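Local atomic coordinates of phosphonate monoester hydrolase (Ruegeria pomeroyi, PDB entry 4UPK), a protein that is a hydrolase of the sulfatase family, within the wider alkaline phosphatase clan. Residues N80-Q93 with S100-I114. Residues are numbered along the deposited sequence; the frame is centred on the assembly and turned at random.
Sequences NPCGPSRASILTGQ and SVRNGTPLRHDTPNI
Pro84 packs against the backbone of Ser100 to Arg102. Its CG is 3.5 Å from Val101 C, and its CA makes a CA-H...O contact with Ser100 O. Asn103 reaches the first turn of helix 82-91 beside it. Gly83 N donates to Asn103 OD1 at 3.1 Å, with the donor tilted 21° from the carbonyl plane. The same oxygen sits close to Pro84 CD. Packing is tight here, around the buried Gly83 and Pro84. Cys82 and Asn103 form the partly exposed margin, where the amide nitrogen of Asn103 turns toward Cys82 SG, 3.8 Å away. Asn103 is the second residue of a type II turn from Arg102 to Thr105, where Thr105 N and OG1 reach Arg102 O from the same face. Further along, Ala87 CB meets Ser100 CB.

The helix begins with the CxPSR sequence of the sulfatase family, here Cys82 to Arg86, and lies beside the central mixed sheet of this alkaline phosphatase-like fold. Arg86 and Ile89 face the sheet, and Arg86 forms salt bridges with Asp42 and Asp347. The loop up to Asn113, which N-caps helix 114-120, covers a different flank, and its own outer side meets the second subunit.

At the far end of the helix, Ile114 N donates to Leu90 O at 2.9 Å, nearly in line with the carbonyl. Leu90 CD2 touches Ile114 CG2, the two side chains crossing at about a right angle. Thr91 puts OG1 between its backbone N and carbonyl carbon (chi1 67°). The hydroxyl thus bonds back to Ala87 O, and CG2 is turned to Thr111 CG2 at 3.7 Å. Beyond this the contact is partly open to solvent at Thr111 and Pro112. A water bridges Thr91 O, Pro112 O and Gln93 NE2, the last reached by an extended side chain.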
loop_
_atom_site.group_PDB
_atom_site.type_symbol
_atom_site.label_atom_id
_atom_site.label_comp_id
_atom_site.label_asym_id
_atom_site.label_seq_id
_atom_site.Cartn_x
_atom_site.Cartn_y
_atom_site.Cartn_z
ATOM N N ASN A 80 -12.018 -21.759 -18.184
ATOM C CA ASN A 80 -12.403 -22.866 -17.333
ATOM C C ASN A 80 -11.194 -23.365 -16.498
ATOM O O ASN A 80 -10.027 -23.156 -16.902
ATOM C CB ASN A 80 -12.971 -24.000 -18.192
ATOM C CG ASN A 80 -14.461 -24.103 -18.131
ATOM O OD1 ASN A 80 -15.044 -24.113 -17.056
ATOM N ND2 ASN A 80 -15.099 -24.269 -19.271
ATOM N N PRO A 81 -11.446 -24.000 -15.325
ATOM C CA PRO A 81 -12.749 -24.303 -14.704
ATOM C C PRO A 81 -13.330 -23.173 -13.852
ATOM O O PRO A 81 -13.157 -22.010 -14.186
ATOM C CB PRO A 81 -12.498 -25.633 -13.981
ATOM C CG PRO A 81 -10.982 -25.739 -13.819
ATOM C CD PRO A 81 -10.354 -24.532 -14.499
ATOM N N CYS A 82 -14.084 -23.530 -12.798
ATOM C CA CYS A 82 -14.791 -22.644 -11.872
ATOM C C CYS A 82 -14.035 -21.392 -11.452
ATOM O O CYS A 82 -14.566 -20.299 -11.648
ATOM C CB CYS A 82 -15.306 -23.431 -10.674
ATOM S SG CYS A 82 -14.519 -25.047 -10.485
ATOM N N GLY A 83 -12.829 -21.564 -10.882
ATOM C CA GLY A 83 -11.972 -20.478 -10.417
ATOM C C GLY A 83 -11.649 -19.512 -11.545
ATOM O O GLY A 83 -12.148 -18.385 -11.542
ATOM N N PRO A 84 -10.916 -19.960 -12.592
ATOM C CA PRO A 84 -10.652 -19.069 -13.748
ATOM C C PRO A 84 -11.916 -18.448 -14.369
ATOM O O PRO A 84 -11.944 -17.247 -14.689
ATOM C CB PRO A 84 -9.953 -19.998 -14.752
ATOM C CG PRO A 84 -9.300 -21.034 -13.898
ATOM C CD PRO A 84 -10.244 -21.266 -12.751
ATOM N N SER A 85 -12.966 -19.272 -14.540
ATOM C CA SER A 85 -14.229 -18.841 -15.119
ATOM C C SER A 85 -14.993 -17.843 -14.246
ATOM O O SER A 85 -15.661 -16.983 -14.790
ATOM C CB SER A 85 -15.083 -20.038 -15.484
ATOM O OG SER A 85 -16.146 -19.604 -16.306
ATOM N N ARG A 86 -14.856 -17.926 -12.912
ATOM C CA ARG A 86 -15.410 -16.966 -11.943
ATOM C C ARG A 86 -14.572 -15.677 -11.933
ATOM O O ARG A 86 -15.142 -14.585 -11.925
ATOM C CB ARG A 86 -15.477 -17.589 -10.534
ATOM C CG ARG A 86 -16.587 -17.060 -9.643
ATOM C CD ARG A 86 -17.955 -17.096 -10.274
ATOM N NE ARG A 86 -18.403 -18.456 -10.562
ATOM C CZ ARG A 86 -19.280 -19.127 -9.829
ATOM N NH1 ARG A 86 -19.775 -18.594 -8.722
ATOM N NH2 ARG A 86 -19.670 -20.333 -10.196
ATOM N N ALA A 87 -13.219 -15.805 -12.017
ATOM C CA ALA A 87 -12.304 -14.660 -12.093
ATOM C C ALA A 87 -12.583 -13.770 -13.347
ATOM O O ALA A 87 -12.624 -12.555 -13.248
ATOM C CB ALA A 87 -10.863 -15.129 -12.028
ATOM N N SER A 88 -12.911 -14.383 -14.469
ATOM C CA SER A 88 -13.260 -13.696 -15.722
ATOM C C SER A 88 -14.591 -12.971 -15.662
ATOM O O SER A 88 -14.691 -11.857 -16.155
ATOM C CB SER A 88 -13.281 -14.702 -16.875
ATOM O OG SER A 88 -11.981 -14.969 -17.371
ATOM N N ILE A 89 -15.622 -13.611 -15.104
ATOM C CA ILE A 89 -16.974 -13.060 -14.927
ATOM C C ILE A 89 -16.950 -11.861 -13.974
ATOM O O ILE A 89 -17.539 -10.806 -14.274
ATOM C CB ILE A 89 -17.954 -14.184 -14.469
ATOM C CG1 ILE A 89 -18.241 -15.138 -15.647
ATOM C CG2 ILE A 89 -19.268 -13.627 -13.865
ATOM C CD1 ILE A 89 -18.899 -16.574 -15.285
ATOM N N LEU A 90 -16.266 -12.034 -12.823
ATOM C CA LEU A 90 -16.190 -10.997 -11.805
ATOM C C LEU A 90 -15.227 -9.857 -12.096
ATOM O O LEU A 90 -15.390 -8.791 -11.507
ATOM C CB LEU A 90 -15.956 -11.587 -10.407
ATOM C CG LEU A 90 -16.988 -12.597 -9.879
ATOM C CD1 LEU A 90 -16.492 -13.273 -8.617
ATOM C CD2 LEU A 90 -18.364 -11.975 -9.700
ATOM N N THR A 91 -14.240 -10.055 -12.994
ATOM C CA THR A 91 -13.268 -8.998 -13.373
ATOM C C THR A 91 -13.533 -8.410 -14.759
ATOM O O THR A 91 -13.030 -7.325 -15.046
ATOM C CB THR A 91 -11.797 -9.466 -13.300
ATOM O OG1 THR A 91 -11.552 -10.462 -14.300
ATOM C CG2 THR A 91 -11.374 -9.939 -11.908
ATOM N N GLY A 92 -14.278 -9.121 -15.609
ATOM C CA GLY A 92 -14.550 -8.658 -16.970
ATOM C C GLY A 92 -13.356 -8.776 -17.908
ATOM O O GLY A 92 -13.358 -8.187 -18.996
ATOM N N GLN A 93 -12.338 -9.578 -17.510
ATOM C CA GLN A 93 -11.099 -9.786 -18.274
ATOM C C GLN A 93 -10.930 -11.230 -18.716
ATOM O O GLN A 93 -11.377 -12.145 -18.028
ATOM C CB GLN A 93 -9.860 -9.433 -17.419
ATOM C CG GLN A 93 -9.827 -8.039 -16.832
ATOM C CD GLN A 93 -8.563 -7.779 -16.048
ATOM O OE1 GLN A 93 -7.536 -8.434 -16.214
ATOM N NE2 GLN A 93 -8.588 -6.765 -15.218
ATOM N N SER A 100 -5.438 -15.702 -13.312
ATOM C CA SER A 100 -5.859 -16.715 -12.354
ATOM C C SER A 100 -6.309 -17.830 -13.325
ATOM O O SER A 100 -7.484 -17.951 -13.653
ATOM C CB SER A 100 -7.032 -16.190 -11.524
ATOM O OG SER A 100 -7.261 -16.976 -10.368
ATOM N N VAL A 101 -5.323 -18.561 -13.881
ATOM C CA VAL A 101 -5.487 -19.527 -14.983
ATOM C C VAL A 101 -5.917 -20.947 -14.645
ATOM O O VAL A 101 -6.318 -21.690 -15.546
ATOM C CB VAL A 101 -4.329 -19.451 -16.019
ATOM C CG1 VAL A 101 -4.284 -18.071 -16.658
ATOM C CG2 VAL A 101 -2.979 -19.808 -15.381
ATOM N N ARG A 102 -5.857 -21.305 -13.348
ATOM C CA ARG A 102 -6.244 -22.605 -12.772
ATOM C C ARG A 102 -6.821 -22.356 -11.379
ATOM O O ARG A 102 -6.567 -21.302 -10.793
ATOM C CB ARG A 102 -5.019 -23.517 -12.568
ATOM C CG ARG A 102 -3.931 -23.417 -13.607
ATOM C CD ARG A 102 -2.715 -24.121 -13.102
ATOM N NE ARG A 102 -1.578 -23.888 -13.989
ATOM C CZ ARG A 102 -0.723 -22.878 -13.877
ATOM N NH1 ARG A 102 -0.890 -21.958 -12.935
ATOM N NH2 ARG A 102 0.284 -22.761 -14.721
ATOM N N ASN A 103 -7.553 -23.348 -10.828
ATOM C CA ASN A 103 -8.040 -23.310 -9.451
ATOM C C ASN A 103 -6.803 -23.208 -8.557
ATOM O O ASN A 103 -5.811 -23.919 -8.784
ATOM C CB ASN A 103 -8.831 -24.589 -9.118
ATOM C CG ASN A 103 -10.224 -24.618 -9.667
ATOM O OD1 ASN A 103 -10.682 -23.675 -10.308
ATOM N ND2 ASN A 103 -10.934 -25.725 -9.451
ATOM N N GLY A 104 -6.815 -22.243 -7.641
ATOM C CA GLY A 104 -5.681 -22.013 -6.746
ATOM C C GLY A 104 -4.667 -21.003 -7.256
ATOM O O GLY A 104 -3.763 -20.636 -6.508
ATOM N N THR A 105 -4.776 -20.545 -8.533
ATOM C CA THR A 105 -3.835 -19.559 -9.078
ATOM C C THR A 105 -4.256 -18.186 -8.593
ATOM O O THR A 105 -5.386 -17.764 -8.914
ATOM C CB THR A 105 -3.742 -19.577 -10.591
ATOM O OG1 THR A 105 -3.661 -20.916 -11.044
ATOM C CG2 THR A 105 -2.540 -18.764 -11.093
ATOM N N PRO A 106 -3.374 -17.478 -7.832
ATOM C CA PRO A 106 -3.770 -16.177 -7.264
ATOM C C PRO A 106 -4.136 -15.115 -8.283
ATOM O O PRO A 106 -3.624 -15.094 -9.398
ATOM C CB PRO A 106 -2.554 -15.771 -6.422
ATOM C CG PRO A 106 -1.872 -17.033 -6.106
ATOM C CD PRO A 106 -2.029 -17.864 -7.348
ATOM N N LEU A 107 -5.070 -14.266 -7.895
ATOM C CA LEU A 107 -5.501 -13.123 -8.682
ATOM C C LEU A 107 -4.869 -11.902 -8.003
ATOM O O LEU A 107 -4.904 -11.832 -6.766
ATOM C CB LEU A 107 -7.042 -13.023 -8.662
ATOM C CG LEU A 107 -7.697 -11.890 -9.462
ATOM C CD1 LEU A 107 -7.627 -12.156 -10.963
ATOM C CD2 LEU A 107 -9.148 -11.728 -9.048
ATOM N N ARG A 108 -4.246 -10.973 -8.789
ATOM C CA ARG A 108 -3.620 -9.738 -8.276
ATOM C C ARG A 108 -4.621 -8.993 -7.354
ATOM O O ARG A 108 -5.803 -8.874 -7.691
ATOM C CB ARG A 108 -3.220 -8.800 -9.424
ATOM C CG ARG A 108 -1.989 -9.180 -10.222
ATOM C CD ARG A 108 -1.774 -8.100 -11.277
ATOM N NE ARG A 108 -0.717 -8.440 -12.228
ATOM C CZ ARG A 108 0.559 -8.101 -12.088
ATOM N NH1 ARG A 108 0.957 -7.410 -11.027
ATOM N NH2 ARG A 108 1.452 -8.476 -12.988
ATOM N N HIS A 109 -4.151 -8.510 -6.198
ATOM C CA HIS A 109 -5.015 -7.813 -5.244
ATOM C C HIS A 109 -5.643 -6.528 -5.782
ATOM O O HIS A 109 -6.777 -6.210 -5.423
ATOM C CB HIS A 109 -4.290 -7.540 -3.928
ATOM C CG HIS A 109 -5.233 -7.387 -2.772
ATOM N ND1 HIS A 109 -6.088 -8.415 -2.394
ATOM C CD2 HIS A 109 -5.409 -6.342 -1.928
ATOM C CE1 HIS A 109 -6.767 -7.957 -1.356
ATOM N NE2 HIS A 109 -6.385 -6.720 -1.027
ATOM N N ASP A 110 -4.912 -5.801 -6.639
ATOM C CA ASP A 110 -5.354 -4.534 -7.213
ATOM C C ASP A 110 -6.183 -4.678 -8.514
ATOM O O ASP A 110 -6.454 -3.670 -9.176
ATOM C CB ASP A 110 -4.157 -3.576 -7.367
ATOM C CG ASP A 110 -3.017 -4.057 -8.252
ATOM O OD1 ASP A 110 -3.050 -5.233 -8.696
ATOM O OD2 ASP A 110 -2.103 -3.259 -8.518
ATOM N N THR A 111 -6.622 -5.912 -8.847
ATOM C CA THR A 111 -7.445 -6.174 -10.030
ATOM C C THR A 111 -8.857 -5.620 -9.815
ATOM O O THR A 111 -9.545 -6.074 -8.902
ATOM C CB THR A 111 -7.466 -7.678 -10.405
ATOM O OG1 THR A 111 -6.126 -8.126 -10.577
ATOM C CG2 THR A 111 -8.236 -7.953 -11.684
ATOM N N PRO A 112 -9.309 -4.653 -10.639
ATOM C CA PRO A 112 -10.669 -4.142 -10.478
ATOM C C PRO A 112 -11.705 -5.240 -10.730
ATOM O O PRO A 112 -11.536 -6.067 -11.620
ATOM C CB PRO A 112 -10.751 -3.023 -11.527
ATOM C CG PRO A 112 -9.355 -2.698 -11.865
ATOM C CD PRO A 112 -8.631 -3.992 -11.767
ATOM N N ASN A 113 -12.731 -5.304 -9.889
ATOM C CA ASN A 113 -13.771 -6.317 -10.026
ATOM C C ASN A 113 -15.141 -5.669 -9.883
ATOM O O ASN A 113 -15.211 -4.472 -9.579
ATOM C CB ASN A 113 -13.555 -7.503 -9.065
ATOM C CG ASN A 113 -13.576 -7.175 -7.584
ATOM O OD1 ASN A 113 -14.566 -6.695 -7.031
ATOM N ND2 ASN A 113 -12.518 -7.533 -6.880
ATOM N N ILE A 114 -16.229 -6.434 -10.128
ATOM C CA ILE A 114 -17.604 -5.929 -10.022
ATOM C C ILE A 114 -17.916 -5.341 -8.626
ATOM O O ILE A 114 -18.556 -4.305 -8.559
ATOM C CB ILE A 114 -18.673 -6.953 -10.545
ATOM C CG1 ILE A 114 -20.085 -6.320 -10.733
ATOM C CG2 ILE A 114 -18.741 -8.234 -9.700
ATOM C CD1 ILE A 114 -20.203 -5.301 -11.874
HETATM O O HOH W 1 -10.927 -5.648 -14.196
#